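PDB 6C4M: yersinopine synthase from Yersinia pestis, which catalyses the NADPH-dependent reductive condensation of pyruvate with a histidine-derived amino acid intermediate, the last step in making the metallophore yersinopine. Local coordinates for residues K58-K63 and Y94-A99; P70-Q75 and S87-D92. One frame throughout, in Å; residues are numbered along the deposited sequence.

Contact 1 (K58-K63 and Y94-A99); sequences KGERLK and YIDQLA. With NAP (NADP nicotinamide-adenine-dinucleotide phosphate), chain B.
Asp96 OD2 is gripped by two donors, the ammonium of Lys63 and a water, which reach it from different directions. Lys63 NZ closes a salt bridge to Asp96 OD2 at 2.9 Å, approaching from above the carboxylate, 52° out of its plane. The water, 2.9 Å from both Asp96 OD2 and Glu60 OE1, bridges the two carboxylates, though it has more acceptors in reach than protons; with the ammonium it probably eases their repulsion. Lys63 gets there with CG anti to the backbone N (chi1 -178°) and a fully extended chain that passes Tyr94 at about a right angle, Lys63 CB lying 3.5 Å from Tyr94 CE1. Leu62 approaches the ring obliquely, its CD2 3.7 Å from Tyr94 CE2, so two consecutive helix residues meet it from the same side of its plane. One turn earlier, Lys58 bends at chi2 and chi3, bringing NZ to 2.6 Å from O2X of the NADP 2'-phosphate; Ala30 O, Asn53 OD1 and Tyr174 OH are further partners, more than its three protons can serve fully at once. A helix start holding the 2'-phosphate, packed against the sheet's next parallel strand, is characteristic of an NADP-binding Rossmann fold.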
ATOM      1  N   LYS A  58      -7.383 -23.762 -30.656  1.00 38.49           N
ATOM      2  CA  LYS A  58      -6.798 -24.617 -29.616  1.00 38.64           C
ATOM      3  C   LYS A  58      -7.502 -25.972 -29.542  1.00 38.93           C
ATOM      4  O   LYS A  58      -6.855 -27.016 -29.409  1.00 40.97           O
ATOM      5  CB  LYS A  58      -6.872 -23.921 -28.260  1.00 39.10           C
ATOM      6  CG  LYS A  58      -6.041 -24.604 -27.163  1.00 42.74           C
ATOM      7  CD  LYS A  58      -6.812 -24.731 -25.851  1.00 41.57           C
ATOM      8  CE  LYS A  58      -7.957 -25.738 -25.937  1.00 37.15           C
ATOM      9  NZ  LYS A  58      -8.746 -25.778 -24.674  1.00 36.66           N
ATOM     10  N   GLY A  59      -8.834 -25.962 -29.578  1.00 38.71           N
ATOM     11  CA  GLY A  59      -9.575 -27.211 -29.553  1.00 41.35           C
ATOM     12  C   GLY A  59      -9.215 -28.109 -30.717  1.00 43.53           C
ATOM     13  O   GLY A  59      -8.993 -29.303 -30.542  1.00 41.65           O
ATOM     14  N   GLU A  60      -9.119 -27.536 -31.919  1.00 39.93           N
ATOM     15  CA  GLU A  60      -8.746 -28.320 -33.089  1.00 40.27           C
ATOM     16  C   GLU A  60      -7.367 -28.947 -32.919  1.00 39.44           C
ATOM     17  O   GLU A  60      -7.156 -30.108 -33.283  1.00 43.30           O
ATOM     18  CB  GLU A  60      -8.788 -27.435 -34.341  1.00 41.51           C
ATOM     19  CG  GLU A  60      -8.788 -28.220 -35.637  1.00 47.31           C
ATOM     20  CD  GLU A  60     -10.081 -28.998 -35.856  1.00 50.66           C
ATOM     21  OE1 GLU A  60     -11.124 -28.565 -35.324  1.00 51.56           O
ATOM     22  OE2 GLU A  60     -10.051 -30.041 -36.554  1.00 51.75           O
ATOM     23  N   ARG A  61      -6.404 -28.194 -32.389  1.00 41.01           N
ATOM     24  CA  ARG A  61      -5.066 -28.748 -32.237  1.00 44.85           C
ATOM     25  C   ARG A  61      -5.053 -29.876 -31.207  1.00 46.40           C
ATOM     26  O   ARG A  61      -4.314 -30.854 -31.363  1.00 47.58           O
ATOM     27  CB  ARG A  61      -4.081 -27.636 -31.853  1.00 50.67           C
ATOM     28  CG  ARG A  61      -2.613 -28.001 -32.091  1.00 58.27           C
ATOM     29  CD  ARG A  61      -1.726 -26.783 -32.267  1.00 72.97           C
ATOM     30  NE  ARG A  61      -1.010 -26.425 -31.036  1.00 84.08           N
ATOM     31  CZ  ARG A  61      -1.299 -25.395 -30.236  1.00 73.41           C
ATOM     32  NH1 ARG A  61      -2.311 -24.572 -30.498  1.00 64.83           N
ATOM     33  NH2 ARG A  61      -0.557 -25.190 -29.156  1.00 66.96           N
ATOM     34  N   LEU A  62      -5.859 -29.749 -30.152  1.00 41.58           N
ATOM     35  CA  LEU A  62      -5.975 -30.808 -29.155  1.00 42.52           C
ATOM     36  C   LEU A  62      -6.747 -31.991 -29.716  1.00 43.02           C
ATOM     37  O   LEU A  62      -6.441 -33.150 -29.400  1.00 40.40           O
ATOM     38  CB  LEU A  62      -6.664 -30.260 -27.902  1.00 41.13           C
ATOM     39  CG  LEU A  62      -7.009 -31.237 -26.764  1.00 42.10           C
ATOM     40  CD1 LEU A  62      -5.732 -31.724 -26.104  1.00 42.58           C
ATOM     41  CD2 LEU A  62      -7.942 -30.558 -25.741  1.00 36.83           C
ATOM     42  N   LYS A  63      -7.760 -31.714 -30.541  1.00 40.36           N
ATOM     43  CA  LYS A  63      -8.476 -32.789 -31.213  1.00 39.89           C
ATOM     44  C   LYS A  63      -7.525 -33.604 -32.072  1.00 46.26           C
ATOM     45  O   LYS A  63      -7.539 -34.836 -32.043  1.00 42.21           O
ATOM     46  CB  LYS A  63      -9.604 -32.214 -32.058  1.00 44.05           C
ATOM     47  CG  LYS A  63     -10.448 -33.282 -32.778  1.00 44.82           C
ATOM     48  CD  LYS A  63     -11.502 -32.619 -33.671  1.00 47.68           C
ATOM     49  CE  LYS A  63     -12.581 -33.604 -34.119  1.00 48.08           C
ATOM     50  NZ  LYS A  63     -13.546 -32.937 -35.034  1.00 49.72           N
ATOM     51  N   TYR A  94     -13.086 -38.180 -27.148  1.00 34.13           N
ATOM     52  CA  TYR A  94     -12.990 -36.735 -27.301  1.00 33.89           C
ATOM     53  C   TYR A  94     -13.969 -36.300 -28.372  1.00 35.73           C
ATOM     54  O   TYR A  94     -14.047 -36.926 -29.436  1.00 37.96           O
ATOM     55  CB  TYR A  94     -11.570 -36.300 -27.667  1.00 38.73           C
ATOM     56  CG  TYR A  94     -11.369 -34.797 -27.786  1.00 39.05           C
ATOM     57  CD1 TYR A  94     -11.561 -34.136 -28.990  1.00 40.09           C
ATOM     58  CD2 TYR A  94     -10.954 -34.047 -26.691  1.00 35.48           C
ATOM     59  CE1 TYR A  94     -11.350 -32.755 -29.097  1.00 38.69           C
ATOM     60  CE2 TYR A  94     -10.761 -32.704 -26.779  1.00 33.71           C
ATOM     61  CZ  TYR A  94     -10.954 -32.054 -27.985  1.00 36.11           C
ATOM     62  OH  TYR A  94     -10.732 -30.698 -28.059  1.00 36.23           O
ATOM     63  N   ILE A  95     -14.735 -35.248 -28.072  1.00 35.16           N
ATOM     64  CA  ILE A  95     -15.708 -34.680 -28.993  1.00 32.61           C
ATOM     65  C   ILE A  95     -15.535 -33.167 -29.021  1.00 36.39           C
ATOM     66  O   ILE A  95     -15.007 -32.558 -28.086  1.00 33.23           O
ATOM     67  CB  ILE A  95     -17.153 -35.029 -28.601  1.00 32.58           C
ATOM     68  CG1 ILE A  95     -17.392 -34.641 -27.136  1.00 31.67           C
ATOM     69  CG2 ILE A  95     -17.433 -36.518 -28.894  1.00 37.37           C
ATOM     70  CD1 ILE A  95     -18.857 -34.782 -26.679  1.00 33.33           C
ATOM     71  N   ASP A  96     -16.001 -32.567 -30.117  1.00 31.80           N
ATOM     72  CA  ASP A  96     -16.010 -31.124 -30.263  1.00 34.10           C
ATOM     73  C   ASP A  96     -17.376 -30.611 -30.684  1.00 31.50           C
ATOM     74  O   ASP A  96     -17.491 -29.465 -31.090  1.00 34.34           O
ATOM     75  CB  ASP A  96     -14.936 -30.666 -31.254  1.00 36.99           C
ATOM     76  CG  ASP A  96     -15.248 -31.055 -32.679  1.00 36.97           C
ATOM     77  OD1 ASP A  96     -16.221 -31.805 -32.876  1.00 36.30           O
ATOM     78  OD2 ASP A  96     -14.504 -30.616 -33.583  1.00 40.02           O
ATOM     79  N   GLN A  97     -18.406 -31.424 -30.570  1.00 33.41           N
ATOM     80  CA  GLN A  97     -19.778 -31.006 -30.799  1.00 33.59           C
ATOM     81  C   GLN A  97     -20.608 -31.580 -29.669  1.00 31.52           C
ATOM     82  O   GLN A  97     -20.556 -32.788 -29.411  1.00 31.72           O
ATOM     83  CB  GLN A  97     -20.328 -31.498 -32.166  1.00 34.70           C
ATOM     84  CG  GLN A  97     -19.826 -30.742 -33.388  1.00 43.70           C
ATOM     85  CD  GLN A  97     -20.002 -29.222 -33.290  1.00 49.22           C
ATOM     86  OE1 GLN A  97     -21.062 -28.713 -32.904  1.00 52.39           O
ATOM     87  NE2 GLN A  97     -18.944 -28.493 -33.628  1.00 47.87           N
ATOM     88  N   LEU A  98     -21.348 -30.721 -28.983  1.00 29.32           N
ATOM     89  CA  LEU A  98     -22.137 -31.156 -27.842  1.00 28.82           C
ATOM     90  C   LEU A  98     -23.279 -32.065 -28.255  1.00 33.24           C
ATOM     91  O   LEU A  98     -23.740 -32.895 -27.447  1.00 32.66           O
ATOM     92  CB  LEU A  98     -22.650 -29.928 -27.112  1.00 27.43           C
ATOM     93  CG  LEU A  98     -21.533 -29.147 -26.399  1.00 32.62           C
ATOM     94  CD1 LEU A  98     -21.995 -27.733 -26.076  1.00 29.35           C
ATOM     95  CD2 LEU A  98     -21.151 -29.868 -25.138  1.00 28.21           C
ATOM     96  N   ALA A  99     -23.732 -31.957 -29.502  1.00 36.68           N
ATOM     97  CA  ALA A  99     -24.682 -32.947 -29.995  1.00 31.36           C
ATOM     98  C   ALA A  99     -24.107 -34.344 -29.969  1.00 33.38           C
ATOM     99  O   ALA A  99     -24.870 -35.308 -30.041  1.00 35.60           O
ATOM    100  CB  ALA A  99     -25.125 -32.586 -31.413  1.00 34.81           C
TER
HETATM  101  PA  NAP B 501     -10.905 -21.701 -19.314  1.00 40.99           P
HETATM  102  O1A NAP B 501     -11.824 -21.211 -18.264  1.00 47.08           O
HETATM  103  O2A NAP B 501     -10.025 -20.564 -19.898  1.00 49.63           O
HETATM  104  O5B NAP B 501     -11.822 -22.389 -20.493  1.00 36.38           O
HETATM  105  C5B NAP B 501     -12.359 -23.687 -20.154  1.00 36.76           C
HETATM  106  C4B NAP B 501     -13.134 -24.202 -21.381  1.00 39.24           C
HETATM  107  O4B NAP B 501     -14.246 -23.153 -21.673  1.00 37.63           O
HETATM  108  C3B NAP B 501     -12.393 -24.266 -22.428  1.00 37.80           C
HETATM  109  O3B NAP B 501     -12.769 -25.406 -23.263  1.00 34.87           O
HETATM  110  C2B NAP B 501     -12.712 -22.892 -23.276  1.00 35.36           C
HETATM  111  O2B NAP B 501     -12.459 -23.113 -24.707  1.00 38.28           O
HETATM  112  C1B NAP B 501     -13.959 -22.650 -23.093  1.00 37.53           C
HETATM  113  N9A NAP B 501     -14.101 -21.196 -22.994  1.00 36.71           N
HETATM  114  C8A NAP B 501     -13.463 -20.217 -22.333  1.00 35.35           C
HETATM  115  N7A NAP B 501     -14.079 -19.084 -22.701  1.00 35.54           N
HETATM  116  C5A NAP B 501     -15.082 -19.398 -23.581  1.00 37.87           C
HETATM  117  C6A NAP B 501     -15.968 -18.551 -24.198  1.00 39.24           C
HETATM  118  N6A NAP B 501     -16.192 -17.105 -24.204  1.00 39.44           N
HETATM  119  N1A NAP B 501     -16.891 -19.061 -25.034  1.00 40.16           N
HETATM  120  C2A NAP B 501     -16.951 -20.418 -25.256  1.00 39.74           C
HETATM  121  N3A NAP B 501     -16.066 -21.253 -24.639  1.00 39.37           N
HETATM  122  C4A NAP B 501     -15.121 -20.723 -23.783  1.00 37.37           C
HETATM  123  O3  NAP B 501      -9.920 -22.842 -18.627  1.00 47.03           O
HETATM  124  PN  NAP B 501      -9.737 -23.284 -17.082  1.00 41.30           P
HETATM  125  O1N NAP B 501      -9.469 -24.723 -17.146  1.00 42.54           O
HETATM  126  O2N NAP B 501      -8.535 -22.461 -16.559  1.00 39.81           O
HETATM  127  O5D NAP B 501     -11.023 -22.939 -16.075  1.00 43.31           O
HETATM  128  C5D NAP B 501     -12.026 -23.945 -15.772  1.00 43.10           C
HETATM  129  C4D NAP B 501     -13.027 -23.284 -14.805  1.00 41.94           C
HETATM  130  O4D NAP B 501     -12.282 -22.885 -13.450  1.00 37.80           O
HETATM  131  C3D NAP B 501     -13.550 -22.160 -15.250  1.00 44.95           C
HETATM  132  O3D NAP B 501     -14.899 -22.043 -14.580  1.00 47.24           O
HETATM  133  C2D NAP B 501     -12.696 -21.016 -14.691  1.00 47.80           C
HETATM  134  O2D NAP B 501     -13.492 -19.946 -14.485  1.00 45.56           O
HETATM  135  C1D NAP B 501     -12.286 -21.587 -13.320  1.00 44.57           C
HETATM  136  N1N NAP B 501     -10.950 -21.161 -12.838  1.00 44.62           N
HETATM  137  C2N NAP B 501      -9.821 -21.827 -13.165  1.00 41.43           C
HETATM  138  C3N NAP B 501      -8.585 -21.384 -12.641  1.00 45.94           C
HETATM  139  C7N NAP B 501      -7.270 -22.112 -12.994  1.00 43.32           C
HETATM  140  O7N NAP B 501      -6.354 -22.099 -12.272  1.00 49.85           O
HETATM  141  N7N NAP B 501      -7.220 -22.809 -14.251  1.00 38.15           N
HETATM  142  C4N NAP B 501      -8.527 -20.290 -11.824  1.00 48.05           C
HETATM  143  C5N NAP B 501      -9.652 -19.629 -11.509  1.00 50.45           C
HETATM  144  C6N NAP B 501     -10.883 -20.069 -12.010  1.00 48.80           C
HETATM  145  P2B NAP B 501     -10.889 -22.916 -25.328  1.00 42.89           P
HETATM  146  O1X NAP B 501     -10.685 -21.432 -25.549  1.00 43.55           O
HETATM  147  O2X NAP B 501      -9.881 -23.420 -24.351  1.00 37.57           O
HETATM  148  O3X NAP B 501     -10.807 -23.622 -26.661  1.00 40.43           O
HETATM  149  O   HOH W   1     -12.198 -29.121 -32.743  1.00 42.12           O

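Contact 2 (P70-Q75 and S87-D92); sequences PTLYLQ and SSVTID
Leu72 and Val89 form a hydrogen-bonded pair at the middle of an antiparallel beta hairpin, whose strands 71-75 and 87-90 run at 157° to each other. Leu72 N reaches Val89 O at 2.9 Å in the carbonyl plane, with an N-H...O angle of 168°, and Val89 N returns a bond to Leu72 O. Leu74 and Ser87 repeat this reciprocal pair of hydrogen bonds, while Ile91 N to Pro70 O, 2.8 Å, extends the pairing beyond strand 87-90.

The side chains alternate between two faces. Leu72, Leu74, Val89 and Ser87 share one face. Leu72 CG lies beside its backbone N (chi1 -52°), and the branch ends in CD1, which packs obliquely on Ile91 CD1 at 3.6 Å. Val89 CG1 sits between its own backbone N and carbonyl carbon, a rotation that lays it against Leu72 CB at 3.8 Å. Outside the hairpin, Leu66 of helix 57-68 meets Leu72, and Val39 of helix 32-44 meets Val89, so helices 57-68 and 32-44 both pack on this face.

The other face carries Thr71, Tyr73, Ser88 and Thr90, and here the non-hydrogen-bonded pairs are Thr71 with Thr90 and Tyr73 with Ser88. Thr71 turns its methyl rather than its hydroxyl toward Ser88: CG2 is anti to the backbone N and comes 3.8 Å from Ser88 CB, whereas the hydroxyls OG1 of Thr71 and Thr90 remain 4.1 Å apart. Ser88 CB approaches the Tyr73 ring obliquely near CD1 and CE1. The same threonine methyl also serves its own strand, Thr71 CG2 resting 3.6 Å above the plane of the Tyr73 ring, offset toward the rim.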
ATOM      1  N   PRO A  70      -3.985 -40.291 -27.156  1.00 47.82           N
ATOM      2  CA  PRO A  70      -5.033 -39.754 -26.264  1.00 46.08           C
ATOM      3  C   PRO A  70      -4.583 -39.649 -24.806  1.00 43.75           C
ATOM      4  O   PRO A  70      -5.184 -40.219 -23.897  1.00 48.63           O
ATOM      5  CB  PRO A  70      -6.184 -40.747 -26.475  1.00 47.81           C
ATOM      6  CG  PRO A  70      -5.531 -42.037 -26.872  1.00 53.52           C
ATOM      7  CD  PRO A  70      -4.282 -41.664 -27.613  1.00 50.66           C
ATOM      8  N   THR A  71      -3.540 -38.854 -24.568  1.00 44.36           N
ATOM      9  CA  THR A  71      -2.939 -38.737 -23.247  1.00 45.92           C
ATOM     10  C   THR A  71      -2.698 -37.277 -22.898  1.00 47.81           C
ATOM     11  O   THR A  71      -2.100 -36.532 -23.683  1.00 45.92           O
ATOM     12  CB  THR A  71      -1.621 -39.504 -23.186  1.00 45.03           C
ATOM     13  OG1 THR A  71      -1.867 -40.876 -23.515  1.00 47.51           O
ATOM     14  CG2 THR A  71      -1.005 -39.392 -21.804  1.00 47.27           C
ATOM     15  N   LEU A  72      -3.141 -36.888 -21.707  1.00 47.96           N
ATOM     16  CA  LEU A  72      -2.866 -35.580 -21.144  1.00 44.65           C
ATOM     17  C   LEU A  72      -1.765 -35.703 -20.096  1.00 48.99           C
ATOM     18  O   LEU A  72      -1.589 -36.756 -19.478  1.00 47.26           O
ATOM     19  CB  LEU A  72      -4.124 -34.987 -20.514  1.00 39.42           C
ATOM     20  CG  LEU A  72      -5.342 -34.977 -21.427  1.00 43.68           C
ATOM     21  CD1 LEU A  72      -6.557 -34.506 -20.649  1.00 40.00           C
ATOM     22  CD2 LEU A  72      -5.050 -34.083 -22.615  1.00 44.66           C
ATOM     23  N   TYR A  73      -1.036 -34.609 -19.900  1.00 43.67           N
ATOM     24  CA  TYR A  73       0.133 -34.562 -19.025  1.00 47.00           C
ATOM     25  C   TYR A  73       0.000 -33.423 -18.027  1.00 47.86           C
ATOM     26  O   TYR A  73      -0.464 -32.332 -18.376  1.00 43.08           O
ATOM     27  CB  TYR A  73       1.417 -34.385 -19.844  1.00 47.68           C
ATOM     28  CG  TYR A  73       1.699 -35.561 -20.752  1.00 50.26           C
ATOM     29  CD1 TYR A  73       2.367 -36.681 -20.279  1.00 51.59           C
ATOM     30  CD2 TYR A  73       1.276 -35.562 -22.077  1.00 49.81           C
ATOM     31  CE1 TYR A  73       2.618 -37.767 -21.096  1.00 46.96           C
ATOM     32  CE2 TYR A  73       1.532 -36.642 -22.906  1.00 52.95           C
ATOM     33  CZ  TYR A  73       2.205 -37.743 -22.405  1.00 48.65           C
ATOM     34  OH  TYR A  73       2.459 -38.830 -23.214  1.00 62.94           O
ATOM     35  N   LEU A  74       0.417 -33.687 -16.786  1.00 44.00           N
ATOM     36  CA  LEU A  74       0.311 -32.733 -15.692  1.00 44.45           C
ATOM     37  C   LEU A  74       1.576 -32.780 -14.846  1.00 52.56           C
ATOM     38  O   LEU A  74       2.154 -33.848 -14.623  1.00 50.36           O
ATOM     39  CB  LEU A  74      -0.898 -33.019 -14.794  1.00 43.45           C
ATOM     40  CG  LEU A  74      -1.071 -32.217 -13.487  1.00 49.37           C
ATOM     41  CD1 LEU A  74      -1.567 -30.797 -13.702  1.00 47.60           C
ATOM     42  CD2 LEU A  74      -2.036 -32.978 -12.591  1.00 49.38           C
ATOM     43  N   GLN A  75       1.980 -31.615 -14.353  1.00 49.02           N
ATOM     44  CA  GLN A  75       3.094 -31.505 -13.423  1.00 57.29           C
ATOM     45  C   GLN A  75       2.704 -30.654 -12.227  1.00 53.04           C
ATOM     46  O   GLN A  75       2.029 -29.629 -12.367  1.00 53.40           O
ATOM     47  CB  GLN A  75       4.337 -30.908 -14.091  1.00 61.58           C
ATOM     48  CG  GLN A  75       4.899 -31.778 -15.203  1.00 69.65           C
ATOM     49  CD  GLN A  75       6.318 -31.406 -15.576  1.00 85.02           C
ATOM     50  OE1 GLN A  75       7.162 -32.278 -15.800  1.00 90.14           O
ATOM     51  NE2 GLN A  75       6.593 -30.107 -15.640  1.00 77.10           N
ATOM     52  N   SER A  87       2.319 -36.721 -13.936  1.00 56.13           N
ATOM     53  CA  SER A  87       1.251 -37.677 -14.158  1.00 51.13           C
ATOM     54  C   SER A  87       0.775 -37.582 -15.596  1.00 51.64           C
ATOM     55  O   SER A  87       0.955 -36.567 -16.279  1.00 49.32           O
ATOM     56  CB  SER A  87       0.056 -37.437 -13.235  1.00 54.52           C
ATOM     57  OG  SER A  87       0.445 -37.347 -11.885  1.00 57.88           O
ATOM     58  N   SER A  88       0.140 -38.662 -16.029  1.00 48.42           N
ATOM     59  CA  SER A  88      -0.467 -38.767 -17.341  1.00 51.16           C
ATOM     60  C   SER A  88      -1.812 -39.449 -17.185  1.00 46.97           C
ATOM     61  O   SER A  88      -1.985 -40.295 -16.304  1.00 52.63           O
ATOM     62  CB  SER A  88       0.398 -39.581 -18.295  1.00 52.88           C
ATOM     63  OG  SER A  88       0.485 -40.916 -17.848  1.00 54.70           O
ATOM     64  N   VAL A  89      -2.761 -39.101 -18.053  1.00 46.07           N
ATOM     65  CA  VAL A  89      -4.102 -39.670 -17.978  1.00 43.92           C
ATOM     66  C   VAL A  89      -4.642 -39.875 -19.383  1.00 44.73           C
ATOM     67  O   VAL A  89      -4.488 -39.017 -20.259  1.00 47.24           O
ATOM     68  CB  VAL A  89      -5.048 -38.784 -17.144  1.00 44.46           C
ATOM     69  CG1 VAL A  89      -5.180 -37.398 -17.766  1.00 44.08           C
ATOM     70  CG2 VAL A  89      -6.402 -39.451 -17.012  1.00 47.10           C
ATOM     71  N   THR A  90      -5.288 -41.008 -19.592  1.00 37.22           N
ATOM     72  CA  THR A  90      -5.791 -41.368 -20.900  1.00 43.07           C
ATOM     73  C   THR A  90      -7.209 -40.839 -21.078  1.00 44.50           C
ATOM     74  O   THR A  90      -8.012 -40.852 -20.143  1.00 41.24           O
ATOM     75  CB  THR A  90      -5.750 -42.882 -21.081  1.00 44.86           C
ATOM     76  OG1 THR A  90      -4.396 -43.256 -21.374  1.00 47.41           O
ATOM     77  CG2 THR A  90      -6.659 -43.323 -22.215  1.00 43.40           C
ATOM     78  N   ILE A  91      -7.504 -40.345 -22.278  1.00 43.79           N
ATOM     79  CA  ILE A  91      -8.843 -39.892 -22.631  1.00 42.12           C
ATOM     80  C   ILE A  91      -9.435 -40.941 -23.568  1.00 40.09           C
ATOM     81  O   ILE A  91      -8.840 -41.270 -24.601  1.00 41.51           O
ATOM     82  CB  ILE A  91      -8.828 -38.498 -23.282  1.00 42.21           C
ATOM     83  CG1 ILE A  91      -8.210 -37.450 -22.345  1.00 44.55           C
ATOM     84  CG2 ILE A  91     -10.240 -38.090 -23.683  1.00 41.62           C
ATOM     85  CD1 ILE A  91      -9.019 -37.134 -21.082  1.00 40.85           C
ATOM     86  N   ASP A  92     -10.601 -41.467 -23.209  1.00 39.43           N
ATOM     87  CA  ASP A  92     -11.213 -42.552 -23.963  1.00 38.69           C
ATOM     88  C   ASP A  92     -12.119 -42.051 -25.067  1.00 41.48           C
ATOM     89  O   ASP A  92     -12.373 -42.778 -26.034  1.00 38.78           O
ATOM     90  CB  ASP A  92     -12.010 -43.447 -23.009  1.00 43.49           C
ATOM     91  CG  ASP A  92     -11.131 -44.035 -21.912  1.00 47.94           C
ATOM     92  OD1 ASP A  92     -10.336 -44.944 -22.233  1.00 46.30           O
ATOM     93  OD2 ASP A  92     -11.202 -43.541 -20.760  1.00 44.00           O
TER

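Contacts 1 and 2 meet through leucines: Leu62 CD1 of the helix in contact 1 lies 4.3 Å from Leu72 CD2 of the hairpin in contact 2, although the centres of the two contacts are 16 Å apart. The contacts are also neighbours in the chain: helix 57-68 leads into strand 71-76 and strand 87-90 leads into strand 93-95, so the hairpin is inserted between the two partners of contact 1. Their relation to NADP differs. Contact 1 reaches the coenzyme directly through Lys58, whereas in contact 2 the side chain of Leu74 stays about 10 Å from it, yet lies about 4 Å from that of Thr172, an NADP-binding residue.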